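Local coordinates for protein putative drug/sodium antiporter (Escherichia coli, PDB 4Z3N) that probably acts as a membrane antiporter of the MATE family, exporting the genotoxin colibactin or related compounds from the cell, at residues 112-115 with 116-120; 179-182 with 183-186; 192-195 with 196-200; 414-417 with 418-422. All blocks are in the same frame, centred on the assembly; numbering follows the deposited sequence.

All four contacts are local, each within one continuous run of residues along a helix or at its start. Interactions 1, 2 and 3 belong to the first MatE region, residues 38-201, and interaction 4 to the second, 262-423. Interactions 2 and 3 share helix 181-204, their centres 21 Å apart and their nearest atoms about 7 Å apart; interaction 1, on helix 107-132, has its centre 21 Å from that of interaction 2. Interaction 4 lies across the centre of the chain from both 2 and 3, centres 40 and 45 Å away. It touches a bound monoolein directly, whereas another such lipid lies about 7 Å from the side chain of N195 in interaction 3.

Interaction 1 of 4, residues 112-115 with 116-120; sequences LSVG and IIIAL
The peptide carbonyls of L112 and V114 are the flat groups here, and the side chains of I116 and I118 lie against their oxygens. The N-H of I116 meets L112 O nearly along the C=O axis, with N to O 2.7 Å, and the CG1 methylene of I116 lies beside the same oxygen, 3.4 Å from L112 O. At V114 the donor stands off the carbonyl plane by 33°, I118 N to V114 O being 3.0 Å, while CG1 of I118 lies 3.2 Å from V114 O. The two remaining bonds, I117 N to S113 O and A119 N to G115 O, complete four consecutive i to i+4 links of an alpha helix. These residues form more than two turns of helix 107-132, one of the predicted membrane helices of the MATE fold.

Two apolar pairs run along it. L112 and I116 extend alongside each other in one direction; CG of L112 is anti to the backbone N (chi1 162°), and its CD1 comes 3.4 Å from I116 CD1. V114 and I118 instead meet at a slant, V114 CG1 being 3.4 Å from I118 CD1. The isoleucine puts CG1 beside its own backbone N (chi1 -80°), which sends CD1 back over the preceding turn. G115 is buried, and CB of A119 rests beside its carbonyl oxygen.

S113 OG is hydrogen-bonded to Q109 O one turn earlier. V114, I117 and I118 pack on I252, Y253 and F256 of helix 250-284. L112 and A119 meet V170 of helix 162-177, and on helix 75-101 L112 touches M92 and A119 touches I88.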
ATOM      1  N   LEU A 112      -9.889  -0.260  19.714  1.00 52.03           N
ATOM      2  CA  LEU A 112      -9.478   1.109  19.418  1.00 47.89           C
ATOM      3  C   LEU A 112      -8.395   1.488  20.423  1.00 52.23           C
ATOM      4  O   LEU A 112      -7.327   2.005  20.064  1.00 48.78           O
ATOM      5  CB  LEU A 112     -10.668   2.069  19.483  1.00 48.00           C
ATOM      6  CG  LEU A 112     -10.381   3.563  19.626  1.00 49.86           C
ATOM      7  CD1 LEU A 112      -9.443   4.035  18.550  1.00 49.38           C
ATOM      8  CD2 LEU A 112     -11.671   4.349  19.552  1.00 53.64           C
ATOM      9  N   SER A 113      -8.669   1.183  21.685  1.00 50.04           N
ATOM     10  CA  SER A 113      -7.716   1.428  22.751  1.00 44.50           C
ATOM     11  C   SER A 113      -6.356   0.819  22.432  1.00 46.28           C
ATOM     12  O   SER A 113      -5.359   1.537  22.339  1.00 49.10           O
ATOM     13  CB  SER A 113      -8.257   0.886  24.067  1.00 41.01           C
ATOM     14  OG  SER A 113      -9.391   1.632  24.440  1.00 55.39           O
ATOM     15  N   VAL A 114      -6.329  -0.507  22.296  1.00 46.51           N
ATOM     16  CA  VAL A 114      -5.128  -1.242  21.928  1.00 43.48           C
ATOM     17  C   VAL A 114      -4.553  -0.751  20.600  1.00 42.58           C
ATOM     18  O   VAL A 114      -3.337  -0.742  20.412  1.00 43.35           O
ATOM     19  CB  VAL A 114      -5.411  -2.752  21.849  1.00 45.91           C
ATOM     20  CG1 VAL A 114      -4.410  -3.455  20.940  1.00 43.14           C
ATOM     21  CG2 VAL A 114      -5.387  -3.357  23.232  1.00 48.15           C
ATOM     22  N   GLY A 115      -5.423  -0.313  19.697  1.00 39.83           N
ATOM     23  CA  GLY A 115      -4.987   0.291  18.449  1.00 42.29           C
ATOM     24  C   GLY A 115      -4.184   1.568  18.669  1.00 42.69           C
ATOM     25  O   GLY A 115      -3.117   1.764  18.099  1.00 37.80           O
ATOM     26  N   ILE A 116      -4.705   2.436  19.522  1.00 45.62           N
ATOM     27  CA  ILE A 116      -4.043   3.692  19.839  1.00 46.70           C
ATOM     28  C   ILE A 116      -2.716   3.472  20.577  1.00 46.96           C
ATOM     29  O   ILE A 116      -1.702   4.110  20.244  1.00 44.67           O
ATOM     30  CB  ILE A 116      -4.986   4.596  20.665  1.00 47.89           C
ATOM     31  CG1 ILE A 116      -6.069   5.164  19.747  1.00 46.73           C
ATOM     32  CG2 ILE A 116      -4.226   5.743  21.326  1.00 44.87           C
ATOM     33  CD1 ILE A 116      -7.227   5.790  20.477  1.00 49.96           C
ATOM     34  N   ILE A 117      -2.721   2.566  21.557  1.00 43.14           N
ATOM     35  CA  ILE A 117      -1.530   2.276  22.365  1.00 41.62           C
ATOM     36  C   ILE A 117      -0.390   1.714  21.513  1.00 43.18           C
ATOM     37  O   ILE A 117       0.780   2.073  21.686  1.00 42.48           O
ATOM     38  CB  ILE A 117      -1.850   1.276  23.500  1.00 48.01           C
ATOM     39  CG1 ILE A 117      -2.690   1.954  24.586  1.00 46.68           C
ATOM     40  CG2 ILE A 117      -0.571   0.689  24.105  1.00 42.34           C
ATOM     41  CD1 ILE A 117      -3.024   1.058  25.750  1.00 40.19           C
ATOM     42  N   ILE A 118      -0.747   0.827  20.593  1.00 42.71           N
ATOM     43  CA  ILE A 118       0.217   0.236  19.681  1.00 39.14           C
ATOM     44  C   ILE A 118       0.832   1.318  18.794  1.00 40.50           C
ATOM     45  O   ILE A 118       2.042   1.352  18.556  1.00 37.20           O
ATOM     46  CB  ILE A 118      -0.453  -0.874  18.832  1.00 39.66           C
ATOM     47  CG1 ILE A 118      -0.551  -2.166  19.652  1.00 39.07           C
ATOM     48  CG2 ILE A 118       0.320  -1.131  17.548  1.00 35.82           C
ATOM     49  CD1 ILE A 118      -1.545  -3.184  19.106  1.00 42.63           C
ATOM     50  N   ALA A 119      -0.022   2.214  18.317  1.00 45.24           N
ATOM     51  CA  ALA A 119       0.399   3.329  17.488  1.00 38.19           C
ATOM     52  C   ALA A 119       1.346   4.234  18.264  1.00 42.16           C
ATOM     53  O   ALA A 119       2.291   4.787  17.708  1.00 41.98           O
ATOM     54  CB  ALA A 119      -0.818   4.117  17.004  1.00 36.16           C
ATOM     55  N   LEU A 120       1.082   4.391  19.558  1.00 44.15           N
ATOM     56  CA  LEU A 120       1.912   5.242  20.392  1.00 39.74           C
ATOM     57  C   LEU A 120       3.332   4.678  20.544  1.00 43.52           C
ATOM     58  O   LEU A 120       4.315   5.376  20.247  1.00 43.15           O
ATOM     59  CB  LEU A 120       1.253   5.438  21.756  1.00 40.46           C
ATOM     60  CG  LEU A 120       1.968   6.305  22.805  1.00 41.15           C
ATOM     61  CD1 LEU A 120       2.390   7.663  22.267  1.00 36.69           C
ATOM     62  CD2 LEU A 120       1.038   6.470  23.991  1.00 41.92           C
TER

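Interaction 2 of 4, residues 179-182 with 183-186; sequences GKIM and VIMK
M182 carries most of this contact, with M185 and K186 one turn further on as its partners. Its chain bends at both chi2 and chi3, folding the thioether back so that CE comes 3.3 Å from CE of M185. The two methionine chains keep abreast, and SD of M182 is 4.0 Å from the same methyl, CE of M185. K186 crosses M182 at a slant: its methylenes run past the M182 carbonyl, with CG 3.2 Å from M182 O, and its CE reaches CE of M182 at 3.8 Å.

I181 contributes next, chiefly through its carbonyl, which takes the N-H of M185, with N to O 2.7 Å; its CD1 lies loosely against I184 CD1, 4.3 Å away. The next bond, K186 N to M182 O at 2.8 Å, carries on the first turns of helix 181-204. Just upstream, G179 closes the previous helix in a Schellman motif with positive phi (68°).

I181 and I184 pack on helix 28-56 through P38 and M39, and I184 also reaches M172, F175 and Q176 of helix 162-177. V183 meets F175 of that helix and Y227, F228 and T231 of helix 209-232, where K186 joins it at Y227.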
ATOM      1  N   GLY A 179     -16.841  -0.305   7.936  1.00 39.52           N
ATOM      2  CA  GLY A 179     -17.392  -0.160   6.602  1.00 33.97           C
ATOM      3  C   GLY A 179     -17.851   1.252   6.262  1.00 38.12           C
ATOM      4  O   GLY A 179     -18.632   1.452   5.327  1.00 36.70           O
ATOM      5  N   LYS A 180     -17.373   2.250   7.000  1.00 38.84           N
ATOM      6  CA  LYS A 180     -17.748   3.609   6.648  1.00 41.17           C
ATOM      7  C   LYS A 180     -16.623   4.315   5.885  1.00 37.92           C
ATOM      8  O   LYS A 180     -15.806   5.027   6.468  1.00 39.16           O
ATOM      9  CB  LYS A 180     -18.086   4.375   7.931  1.00 39.10           C
ATOM     10  CG  LYS A 180     -19.096   3.656   8.833  1.00 39.77           C
ATOM     11  CD  LYS A 180     -20.464   3.544   8.136  1.00 52.22           C
ATOM     12  CE  LYS A 180     -21.367   2.486   8.776  1.00 62.75           C
ATOM     13  NZ  LYS A 180     -22.610   2.230   7.991  1.00 63.84           N
ATOM     14  N   ILE A 181     -16.671   4.225   4.562  1.00 35.02           N
ATOM     15  CA  ILE A 181     -15.554   4.686   3.756  1.00 33.20           C
ATOM     16  C   ILE A 181     -15.746   6.118   3.296  1.00 37.31           C
ATOM     17  O   ILE A 181     -14.797   6.785   2.892  1.00 40.58           O
ATOM     18  CB  ILE A 181     -15.351   3.794   2.525  1.00 33.04           C
ATOM     19  CG1 ILE A 181     -15.374   2.317   2.936  1.00 32.30           C
ATOM     20  CG2 ILE A 181     -14.066   4.188   1.771  1.00 34.07           C
ATOM     21  CD1 ILE A 181     -14.452   1.983   4.075  1.00 34.02           C
ATOM     22  N   MET A 182     -16.978   6.593   3.403  1.00 38.99           N
ATOM     23  CA  MET A 182     -17.325   7.931   2.974  1.00 39.28           C
ATOM     24  C   MET A 182     -16.627   8.927   3.884  1.00 39.61           C
ATOM     25  O   MET A 182     -16.219  10.004   3.459  1.00 38.94           O
ATOM     26  CB  MET A 182     -18.841   8.123   2.998  1.00 36.60           C
ATOM     27  CG  MET A 182     -19.562   7.293   1.957  1.00 39.17           C
ATOM     28  SD  MET A 182     -19.133   7.808   0.288  1.00 59.95           S
ATOM     29  CE  MET A 182     -19.461   9.574   0.425  1.00 42.97           C
ATOM     30  N   VAL A 183     -16.468   8.542   5.142  1.00 40.11           N
ATOM     31  CA  VAL A 183     -15.757   9.374   6.095  1.00 40.23           C
ATOM     32  C   VAL A 183     -14.287   9.434   5.704  1.00 38.37           C
ATOM     33  O   VAL A 183     -13.642  10.473   5.835  1.00 37.69           O
ATOM     34  CB  VAL A 183     -15.921   8.842   7.518  1.00 39.91           C
ATOM     35  CG1 VAL A 183     -15.103   9.671   8.499  1.00 34.69           C
ATOM     36  CG2 VAL A 183     -17.400   8.845   7.884  1.00 31.61           C
ATOM     37  N   ILE A 184     -13.777   8.315   5.196  1.00 36.37           N
ATOM     38  CA  ILE A 184     -12.412   8.244   4.709  1.00 34.15           C
ATOM     39  C   ILE A 184     -12.280   9.049   3.415  1.00 36.81           C
ATOM     40  O   ILE A 184     -11.289   9.756   3.219  1.00 34.99           O
ATOM     41  CB  ILE A 184     -11.972   6.789   4.470  1.00 34.01           C
ATOM     42  CG1 ILE A 184     -11.880   6.038   5.801  1.00 35.29           C
ATOM     43  CG2 ILE A 184     -10.648   6.745   3.744  1.00 29.18           C
ATOM     44  CD1 ILE A 184     -11.473   4.587   5.671  1.00 28.58           C
ATOM     45  N   MET A 185     -13.289   8.976   2.549  1.00 34.88           N
ATOM     46  CA  MET A 185     -13.210   9.684   1.276  1.00 36.96           C
ATOM     47  C   MET A 185     -13.325  11.187   1.480  1.00 39.83           C
ATOM     48  O   MET A 185     -12.664  11.954   0.780  1.00 33.26           O
ATOM     49  CB  MET A 185     -14.287   9.226   0.291  1.00 34.71           C
ATOM     50  CG  MET A 185     -14.111   9.876  -1.094  1.00 35.71           C
ATOM     51  SD  MET A 185     -15.574   9.874  -2.167  1.00 39.77           S
ATOM     52  CE  MET A 185     -16.757  10.701  -1.109  1.00 43.46           C
ATOM     53  N   LYS A 186     -14.172  11.595   2.432  1.00 42.35           N
ATOM     54  CA  LYS A 186     -14.373  13.009   2.751  1.00 39.38           C
ATOM     55  C   LYS A 186     -13.167  13.581   3.491  1.00 40.77           C
ATOM     56  O   LYS A 186     -12.712  14.679   3.176  1.00 40.59           O
ATOM     57  CB  LYS A 186     -15.645  13.205   3.571  1.00 36.26           C
ATOM     58  CG  LYS A 186     -16.926  13.070   2.752  1.00 37.72           C
ATOM     59  CD  LYS A 186     -18.162  13.129   3.645  1.00 45.50           C
ATOM     60  CE  LYS A 186     -19.346  12.367   3.044  1.00 47.29           C
ATOM     61  NZ  LYS A 186     -20.425  12.143   4.061  1.00 51.00           N
TER

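Interaction 3 of 4, residues 192-195 with 196-200; sequences ALVN and IMLDP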
ATOM      1  N   ALA A 192      -6.812  17.254   0.754  1.00 45.52           N
ATOM      2  CA  ALA A 192      -6.275  17.681  -0.532  1.00 41.39           C
ATOM      3  C   ALA A 192      -6.565  19.151  -0.812  1.00 41.27           C
ATOM      4  O   ALA A 192      -5.750  19.829  -1.432  1.00 40.32           O
ATOM      5  CB  ALA A 192      -6.829  16.811  -1.649  1.00 36.06           C
ATOM      6  N   LEU A 193      -7.724  19.634  -0.357  1.00 44.15           N
ATOM      7  CA  LEU A 193      -8.095  21.049  -0.502  1.00 49.80           C
ATOM      8  C   LEU A 193      -7.200  21.934   0.349  1.00 48.34           C
ATOM      9  O   LEU A 193      -6.648  22.926  -0.130  1.00 49.04           O
ATOM     10  CB  LEU A 193      -9.558  21.278  -0.118  1.00 50.33           C
ATOM     11  CG  LEU A 193     -10.576  20.805  -1.153  1.00 62.18           C
ATOM     12  CD1 LEU A 193     -11.998  20.968  -0.647  1.00 63.35           C
ATOM     13  CD2 LEU A 193     -10.379  21.576  -2.446  1.00 66.67           C
ATOM     14  N   VAL A 194      -7.068  21.554   1.615  1.00 44.51           N
ATOM     15  CA  VAL A 194      -6.152  22.198   2.545  1.00 47.56           C
ATOM     16  C   VAL A 194      -4.720  22.353   1.983  1.00 44.65           C
ATOM     17  O   VAL A 194      -4.123  23.425   2.054  1.00 43.99           O
ATOM     18  CB  VAL A 194      -6.124  21.413   3.868  1.00 43.06           C
ATOM     19  CG1 VAL A 194      -5.019  21.908   4.788  1.00 40.74           C
ATOM     20  CG2 VAL A 194      -7.467  21.525   4.536  1.00 34.48           C
ATOM     21  N   ASN A 195      -4.174  21.295   1.409  1.00 40.58           N
ATOM     22  CA  ASN A 195      -2.848  21.392   0.845  1.00 40.06           C
ATOM     23  C   ASN A 195      -2.831  22.335  -0.359  1.00 41.98           C
ATOM     24  O   ASN A 195      -1.825  22.992  -0.644  1.00 38.48           O
ATOM     25  CB  ASN A 195      -2.339  20.003   0.461  1.00 37.65           C
ATOM     26  CG  ASN A 195      -1.001  20.049  -0.232  1.00 37.26           C
ATOM     27  OD1 ASN A 195      -0.902  19.778  -1.426  1.00 38.90           O
ATOM     28  ND2 ASN A 195       0.035  20.407   0.508  1.00 34.70           N
ATOM     29  N   ILE A 196      -3.959  22.404  -1.059  1.00 43.00           N
ATOM     30  CA  ILE A 196      -4.067  23.231  -2.260  1.00 46.76           C
ATOM     31  C   ILE A 196      -4.011  24.708  -1.912  1.00 46.50           C
ATOM     32  O   ILE A 196      -3.350  25.496  -2.593  1.00 46.05           O
ATOM     33  CB  ILE A 196      -5.371  22.956  -3.033  1.00 47.15           C
ATOM     34  CG1 ILE A 196      -5.232  21.672  -3.849  1.00 45.64           C
ATOM     35  CG2 ILE A 196      -5.691  24.128  -3.956  1.00 47.88           C
ATOM     36  CD1 ILE A 196      -6.566  21.009  -4.178  1.00 44.70           C
ATOM     37  N   MET A 197      -4.707  25.064  -0.838  1.00 47.01           N
ATOM     38  CA  MET A 197      -4.772  26.434  -0.371  1.00 46.01           C
ATOM     39  C   MET A 197      -3.536  26.865   0.423  1.00 44.93           C
ATOM     40  O   MET A 197      -3.110  28.013   0.330  1.00 47.00           O
ATOM     41  CB  MET A 197      -6.030  26.616   0.468  1.00 47.95           C
ATOM     42  CG  MET A 197      -7.300  26.519  -0.352  1.00 55.51           C
ATOM     43  SD  MET A 197      -8.823  26.386   0.626  1.00 88.35           S
ATOM     44  CE  MET A 197      -9.970  25.838  -0.647  1.00 66.41           C
ATOM     45  N   LEU A 198      -2.960  25.947   1.193  1.00 44.65           N
ATOM     46  CA  LEU A 198      -1.876  26.295   2.105  1.00 39.92           C
ATOM     47  C   LEU A 198      -0.539  26.449   1.402  1.00 42.81           C
ATOM     48  O   LEU A 198       0.233  27.345   1.739  1.00 44.32           O
ATOM     49  CB  LEU A 198      -1.745  25.254   3.215  1.00 38.13           C
ATOM     50  CG  LEU A 198      -2.809  25.253   4.311  1.00 42.68           C
ATOM     51  CD1 LEU A 198      -2.479  24.183   5.351  1.00 40.50           C
ATOM     52  CD2 LEU A 198      -2.933  26.629   4.951  1.00 39.16           C
ATOM     53  N   ASP A 199      -0.258  25.566   0.447  1.00 42.35           N
ATOM     54  CA  ASP A 199       0.976  25.636  -0.336  1.00 41.19           C
ATOM     55  C   ASP A 199       1.262  27.049  -0.807  1.00 48.65           C
ATOM     56  O   ASP A 199       2.387  27.530  -0.673  1.00 48.27           O
ATOM     57  CB  ASP A 199       0.911  24.716  -1.555  1.00 45.24           C
ATOM     58  CG  ASP A 199       1.526  23.363  -1.299  1.00 48.32           C
ATOM     59  OD1 ASP A 199       2.064  23.159  -0.187  1.00 45.44           O
ATOM     60  OD2 ASP A 199       1.475  22.503  -2.209  1.00 49.79           O
ATOM     61  N   PRO A 200       0.248  27.719  -1.381  1.00 50.44           N
ATOM     62  CA  PRO A 200       0.481  29.103  -1.810  1.00 50.28           C
ATOM     63  C   PRO A 200       0.798  30.021  -0.621  1.00 50.37           C
ATOM     64  O   PRO A 200       1.758  30.794  -0.672  1.00 49.56           O
ATOM     65  CB  PRO A 200      -0.842  29.498  -2.481  1.00 50.68           C
ATOM     66  CG  PRO A 200      -1.586  28.218  -2.699  1.00 49.29           C
ATOM     67  CD  PRO A 200      -1.132  27.276  -1.651  1.00 45.15           C
TER
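In N195 the amide carbon CG stands anti to the backbone N (chi1 176°), which sends the amide along the helix to D199, one turn later, whose own chi1 of -95° lies off the staggered positions and brings the carboxylate near that amide. The carboxylate crosses it obliquely, the two planes 75° apart, with N195 ND2 3.5 Å from D199 OD1. The backbone ties the pair: D199 N bonds to N195 O at 3.2 Å, its N-H approaching from above the carbonyl plane and so off the lone-pair directions. CG of D199 lies beside this same oxygen.

V194 and L198 form the apolar partner pair. They extend together, V194 CG1 reaching L198 CD1 at 3.5 Å, because CG of L198 sits beside its own backbone N and so leans back over the preceding turn. L198 N is held by V194 O at 2.9 Å.

Bonding is less regular at I196. Its N makes weak bonds to both A192 O and L193 O, while L193 O also takes M197 N at 3.0 Å, so that one carbonyl serves two donors. The CD1 of I196 lies 3.1 Å from A192 O. At the far end helix 181-204 kinks at P200, whose ring nitrogen has no hydrogen to give to the turn before.

D199 is buried with OD2 close to OD1 of D53, which N195 also touches. Helix 28-56 further meets A192 at T48, and D199 and P200 at W56; helix 209-232 meets N195 at S217, L198 at A216, and D199 at V213 and A216.

Interaction 4 of 4, residues 414-417 with 418-422; sequences VFIS and VPVVY. With OLC ((2R)-2,3-dihydroxypropyl (9Z)-octadec-9-enoate), chain B.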
ATOM      1  N   VAL A 414       9.696 -13.644  -4.277  1.00 38.49           N
ATOM      2  CA  VAL A 414      11.019 -14.214  -3.972  1.00 36.50           C
ATOM      3  C   VAL A 414      11.266 -15.676  -4.385  1.00 36.74           C
ATOM      4  O   VAL A 414      12.143 -15.939  -5.193  1.00 40.97           O
ATOM      5  CB  VAL A 414      11.329 -14.104  -2.467  1.00 37.18           C
ATOM      6  CG1 VAL A 414      12.643 -14.807  -2.162  1.00 39.87           C
ATOM      7  CG2 VAL A 414      11.409 -12.670  -2.060  1.00 35.29           C
ATOM      8  N   PHE A 415      10.518 -16.616  -3.811  1.00 31.19           N
ATOM      9  CA  PHE A 415      10.789 -18.050  -3.967  1.00 36.25           C
ATOM     10  C   PHE A 415      10.898 -18.622  -5.399  1.00 37.42           C
ATOM     11  O   PHE A 415      11.545 -19.650  -5.619  1.00 38.49           O
ATOM     12  CB  PHE A 415       9.714 -18.839  -3.219  1.00 37.37           C
ATOM     13  CG  PHE A 415       9.880 -18.817  -1.723  1.00 39.74           C
ATOM     14  CD1 PHE A 415      11.147 -18.853  -1.156  1.00 33.70           C
ATOM     15  CD2 PHE A 415       8.774 -18.763  -0.886  1.00 31.52           C
ATOM     16  CE1 PHE A 415      11.298 -18.830   0.215  1.00 34.51           C
ATOM     17  CE2 PHE A 415       8.927 -18.745   0.478  1.00 30.32           C
ATOM     18  CZ  PHE A 415      10.185 -18.773   1.036  1.00 31.82           C
ATOM     19  N   ILE A 416      10.263 -17.972  -6.363  1.00 35.34           N
ATOM     20  CA  ILE A 416      10.217 -18.471  -7.736  1.00 34.10           C
ATOM     21  C   ILE A 416      11.032 -17.556  -8.634  1.00 36.06           C
ATOM     22  O   ILE A 416      11.879 -18.012  -9.408  1.00 38.27           O
ATOM     23  CB  ILE A 416       8.767 -18.599  -8.289  1.00 38.91           C
ATOM     24  CG1 ILE A 416       7.922 -19.525  -7.411  1.00 34.51           C
ATOM     25  CG2 ILE A 416       8.793 -19.185  -9.703  1.00 35.38           C
ATOM     26  CD1 ILE A 416       8.276 -20.986  -7.577  1.00 36.58           C
ATOM     27  N   SER A 417      10.689 -16.273  -8.579  1.00 36.82           N
ATOM     28  CA  SER A 417      11.324 -15.217  -9.360  1.00 32.13           C
ATOM     29  C   SER A 417      12.849 -15.237  -9.366  1.00 39.35           C
ATOM     30  O   SER A 417      13.462 -15.192 -10.437  1.00 38.04           O
ATOM     31  CB  SER A 417      10.858 -13.856  -8.844  1.00 35.77           C
ATOM     32  OG  SER A 417       9.502 -13.628  -9.184  1.00 41.19           O
ATOM     33  N   VAL A 418      13.467 -15.297  -8.186  1.00 39.66           N
ATOM     34  CA  VAL A 418      14.930 -15.234  -8.101  1.00 36.64           C
ATOM     35  C   VAL A 418      15.621 -16.387  -8.854  1.00 38.25           C
ATOM     36  O   VAL A 418      16.439 -16.143  -9.734  1.00 37.92           O
ATOM     37  CB  VAL A 418      15.404 -15.213  -6.637  1.00 32.97           C
ATOM     38  CG1 VAL A 418      16.874 -15.529  -6.547  1.00 31.80           C
ATOM     39  CG2 VAL A 418      15.128 -13.857  -6.023  1.00 37.41           C
ATOM     40  N   PRO A 419      15.295 -17.646  -8.514  1.00 40.23           N
ATOM     41  CA  PRO A 419      15.944 -18.773  -9.208  1.00 39.26           C
ATOM     42  C   PRO A 419      15.636 -18.833 -10.705  1.00 40.49           C
ATOM     43  O   PRO A 419      16.486 -19.249 -11.481  1.00 41.87           O
ATOM     44  CB  PRO A 419      15.381 -20.014  -8.489  1.00 36.21           C
ATOM     45  CG  PRO A 419      14.142 -19.533  -7.780  1.00 37.30           C
ATOM     46  CD  PRO A 419      14.409 -18.096  -7.424  1.00 39.37           C
ATOM     47  N   VAL A 420      14.435 -18.425 -11.104  1.00 42.33           N
ATOM     48  CA  VAL A 420      14.042 -18.455 -12.516  1.00 38.89           C
ATOM     49  C   VAL A 420      14.698 -17.317 -13.315  1.00 38.41           C
ATOM     50  O   VAL A 420      15.086 -17.498 -14.464  1.00 39.14           O
ATOM     51  CB  VAL A 420      12.492 -18.392 -12.668  1.00 35.21           C
ATOM     52  CG1 VAL A 420      12.085 -17.991 -14.088  1.00 29.69           C
ATOM     53  CG2 VAL A 420      11.878 -19.733 -12.292  1.00 30.74           C
ATOM     54  N   VAL A 421      14.829 -16.149 -12.704  1.00 35.34           N
ATOM     55  CA  VAL A 421      15.501 -15.046 -13.356  1.00 36.31           C
ATOM     56  C   VAL A 421      16.941 -15.429 -13.595  1.00 39.97           C
ATOM     57  O   VAL A 421      17.471 -15.224 -14.690  1.00 43.42           O
ATOM     58  CB  VAL A 421      15.449 -13.752 -12.530  1.00 37.67           C
ATOM     59  CG1 VAL A 421      16.581 -12.815 -12.941  1.00 32.82           C
ATOM     60  CG2 VAL A 421      14.107 -13.083 -12.703  1.00 30.66           C
ATOM     61  N   TYR A 422      17.572 -15.997 -12.570  1.00 43.52           N
ATOM     62  CA  TYR A 422      18.962 -16.424 -12.684  1.00 43.98           C
ATOM     63  C   TYR A 422      19.099 -17.433 -13.818  1.00 42.45           C
ATOM     64  O   TYR A 422      19.987 -17.313 -14.665  1.00 40.77           O
ATOM     65  CB  TYR A 422      19.490 -17.020 -11.373  1.00 37.81           C
ATOM     66  CG  TYR A 422      21.002 -16.969 -11.332  1.00 46.21           C
ATOM     67  CD1 TYR A 422      21.773 -17.948 -11.960  1.00 48.59           C
ATOM     68  CD2 TYR A 422      21.668 -15.909 -10.718  1.00 48.34           C
ATOM     69  CE1 TYR A 422      23.172 -17.885 -11.958  1.00 47.22           C
ATOM     70  CE2 TYR A 422      23.068 -15.843 -10.700  1.00 43.48           C
ATOM     71  CZ  TYR A 422      23.809 -16.835 -11.321  1.00 46.07           C
ATOM     72  OH  TYR A 422      25.185 -16.772 -11.315  1.00 50.65           O
TER
HETATM   73  C18 OLC B 501       2.227  -5.425  -5.072  1.00 31.73           C
HETATM   74  C10 OLC B 501       4.340  -7.797 -13.271  1.00 35.79           C
HETATM   75  C9  OLC B 501       4.562  -6.474 -13.138  1.00 46.91           C
HETATM   76  C17 OLC B 501       2.503  -5.572  -6.555  1.00 34.66           C
HETATM   77  C11 OLC B 501       4.738  -8.772 -12.179  1.00 43.43           C
HETATM   78  C8  OLC B 501       4.976  -5.661 -14.354  1.00 47.11           C
HETATM   79  C24 OLC B 501      11.197 -10.214  -9.460  1.00 47.34           C
HETATM   80  C16 OLC B 501       3.237  -6.873  -6.793  1.00 36.84           C
HETATM   81  C12 OLC B 501       5.381  -8.074 -10.987  1.00 49.80           C
HETATM   82  C7  OLC B 501       5.095  -4.181 -14.037  1.00 44.03           C
HETATM   83  C15 OLC B 501       3.432  -7.109  -8.285  1.00 39.07           C
HETATM   84  C13 OLC B 501       4.846  -8.676  -9.687  1.00 45.87           C
HETATM   85  C6  OLC B 501       6.386  -3.889 -13.297  1.00 43.76           C
HETATM   86  C14 OLC B 501       4.820  -7.684  -8.538  1.00 45.13           C
HETATM   87  C5  OLC B 501       7.559  -4.573 -13.968  1.00 37.86           C
HETATM   88  C4  OLC B 501       8.705  -4.718 -12.976  1.00 41.27           C
HETATM   89  C3  OLC B 501       8.205  -5.308 -11.672  1.00 49.31           C
HETATM   90  C2  OLC B 501       9.340  -5.864 -10.832  1.00 41.76           C
HETATM   91  C21 OLC B 501       8.913  -9.245  -9.228  1.00 48.14           C
HETATM   92  C1  OLC B 501       8.828  -6.993  -9.948  1.00 53.05           C
HETATM   93  C22 OLC B 501       9.904 -10.249  -8.666  1.00 51.99           C
HETATM   94  O19 OLC B 501       7.674  -7.015  -9.540  1.00 60.14           O
HETATM   95  O25 OLC B 501      12.294 -10.277  -8.570  1.00 43.36           O
HETATM   96  O23 OLC B 501      10.185  -9.937  -7.315  1.00 53.79           O
HETATM   97  O20 OLC B 501       9.628  -8.119  -9.708  1.00 52.09           O
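P419 meets the chain before it with its ring, in the place where a helix would usually supply an N-H. Its CG lies 3.2 Å from I416 O and 3.4 Å from F415 O, and its CD is close to I416 as well. The proline nitrogen has no hydrogen to give, a lack that costs little in the first turn of helix 417-427. The bond before it is weak: V418 N to V414 O, 3.3 Å, where V414 is the first residue to leave the preceding helix. Beyond it the spacing is regular, with V420 N bonded to I416 O at 3.1 Å and V421 N to S417 O at 2.8 Å.

I416 and V420 run in the same direction, one next to the other, and touch through CG2 of I416 and CG2 of V420 at 4.1 Å. S417 keeps its OG beside the backbone N (chi1 -71°), where it is hydrogen-bonded to A439 O and more weakly to R412 O. The glycerol end of a bound monoolein rests on this serine, C22 lying 3.4 Å from S417 OG, and the lipid is hydrogen-bonded to H413 O.

This break between helices 402-413 and 417-427 packs on helix 432-453 through I416 on S441 and V445 and V420 on S441. V418 against I276, and V421 and Y422 against F280, join it to helix 250-284.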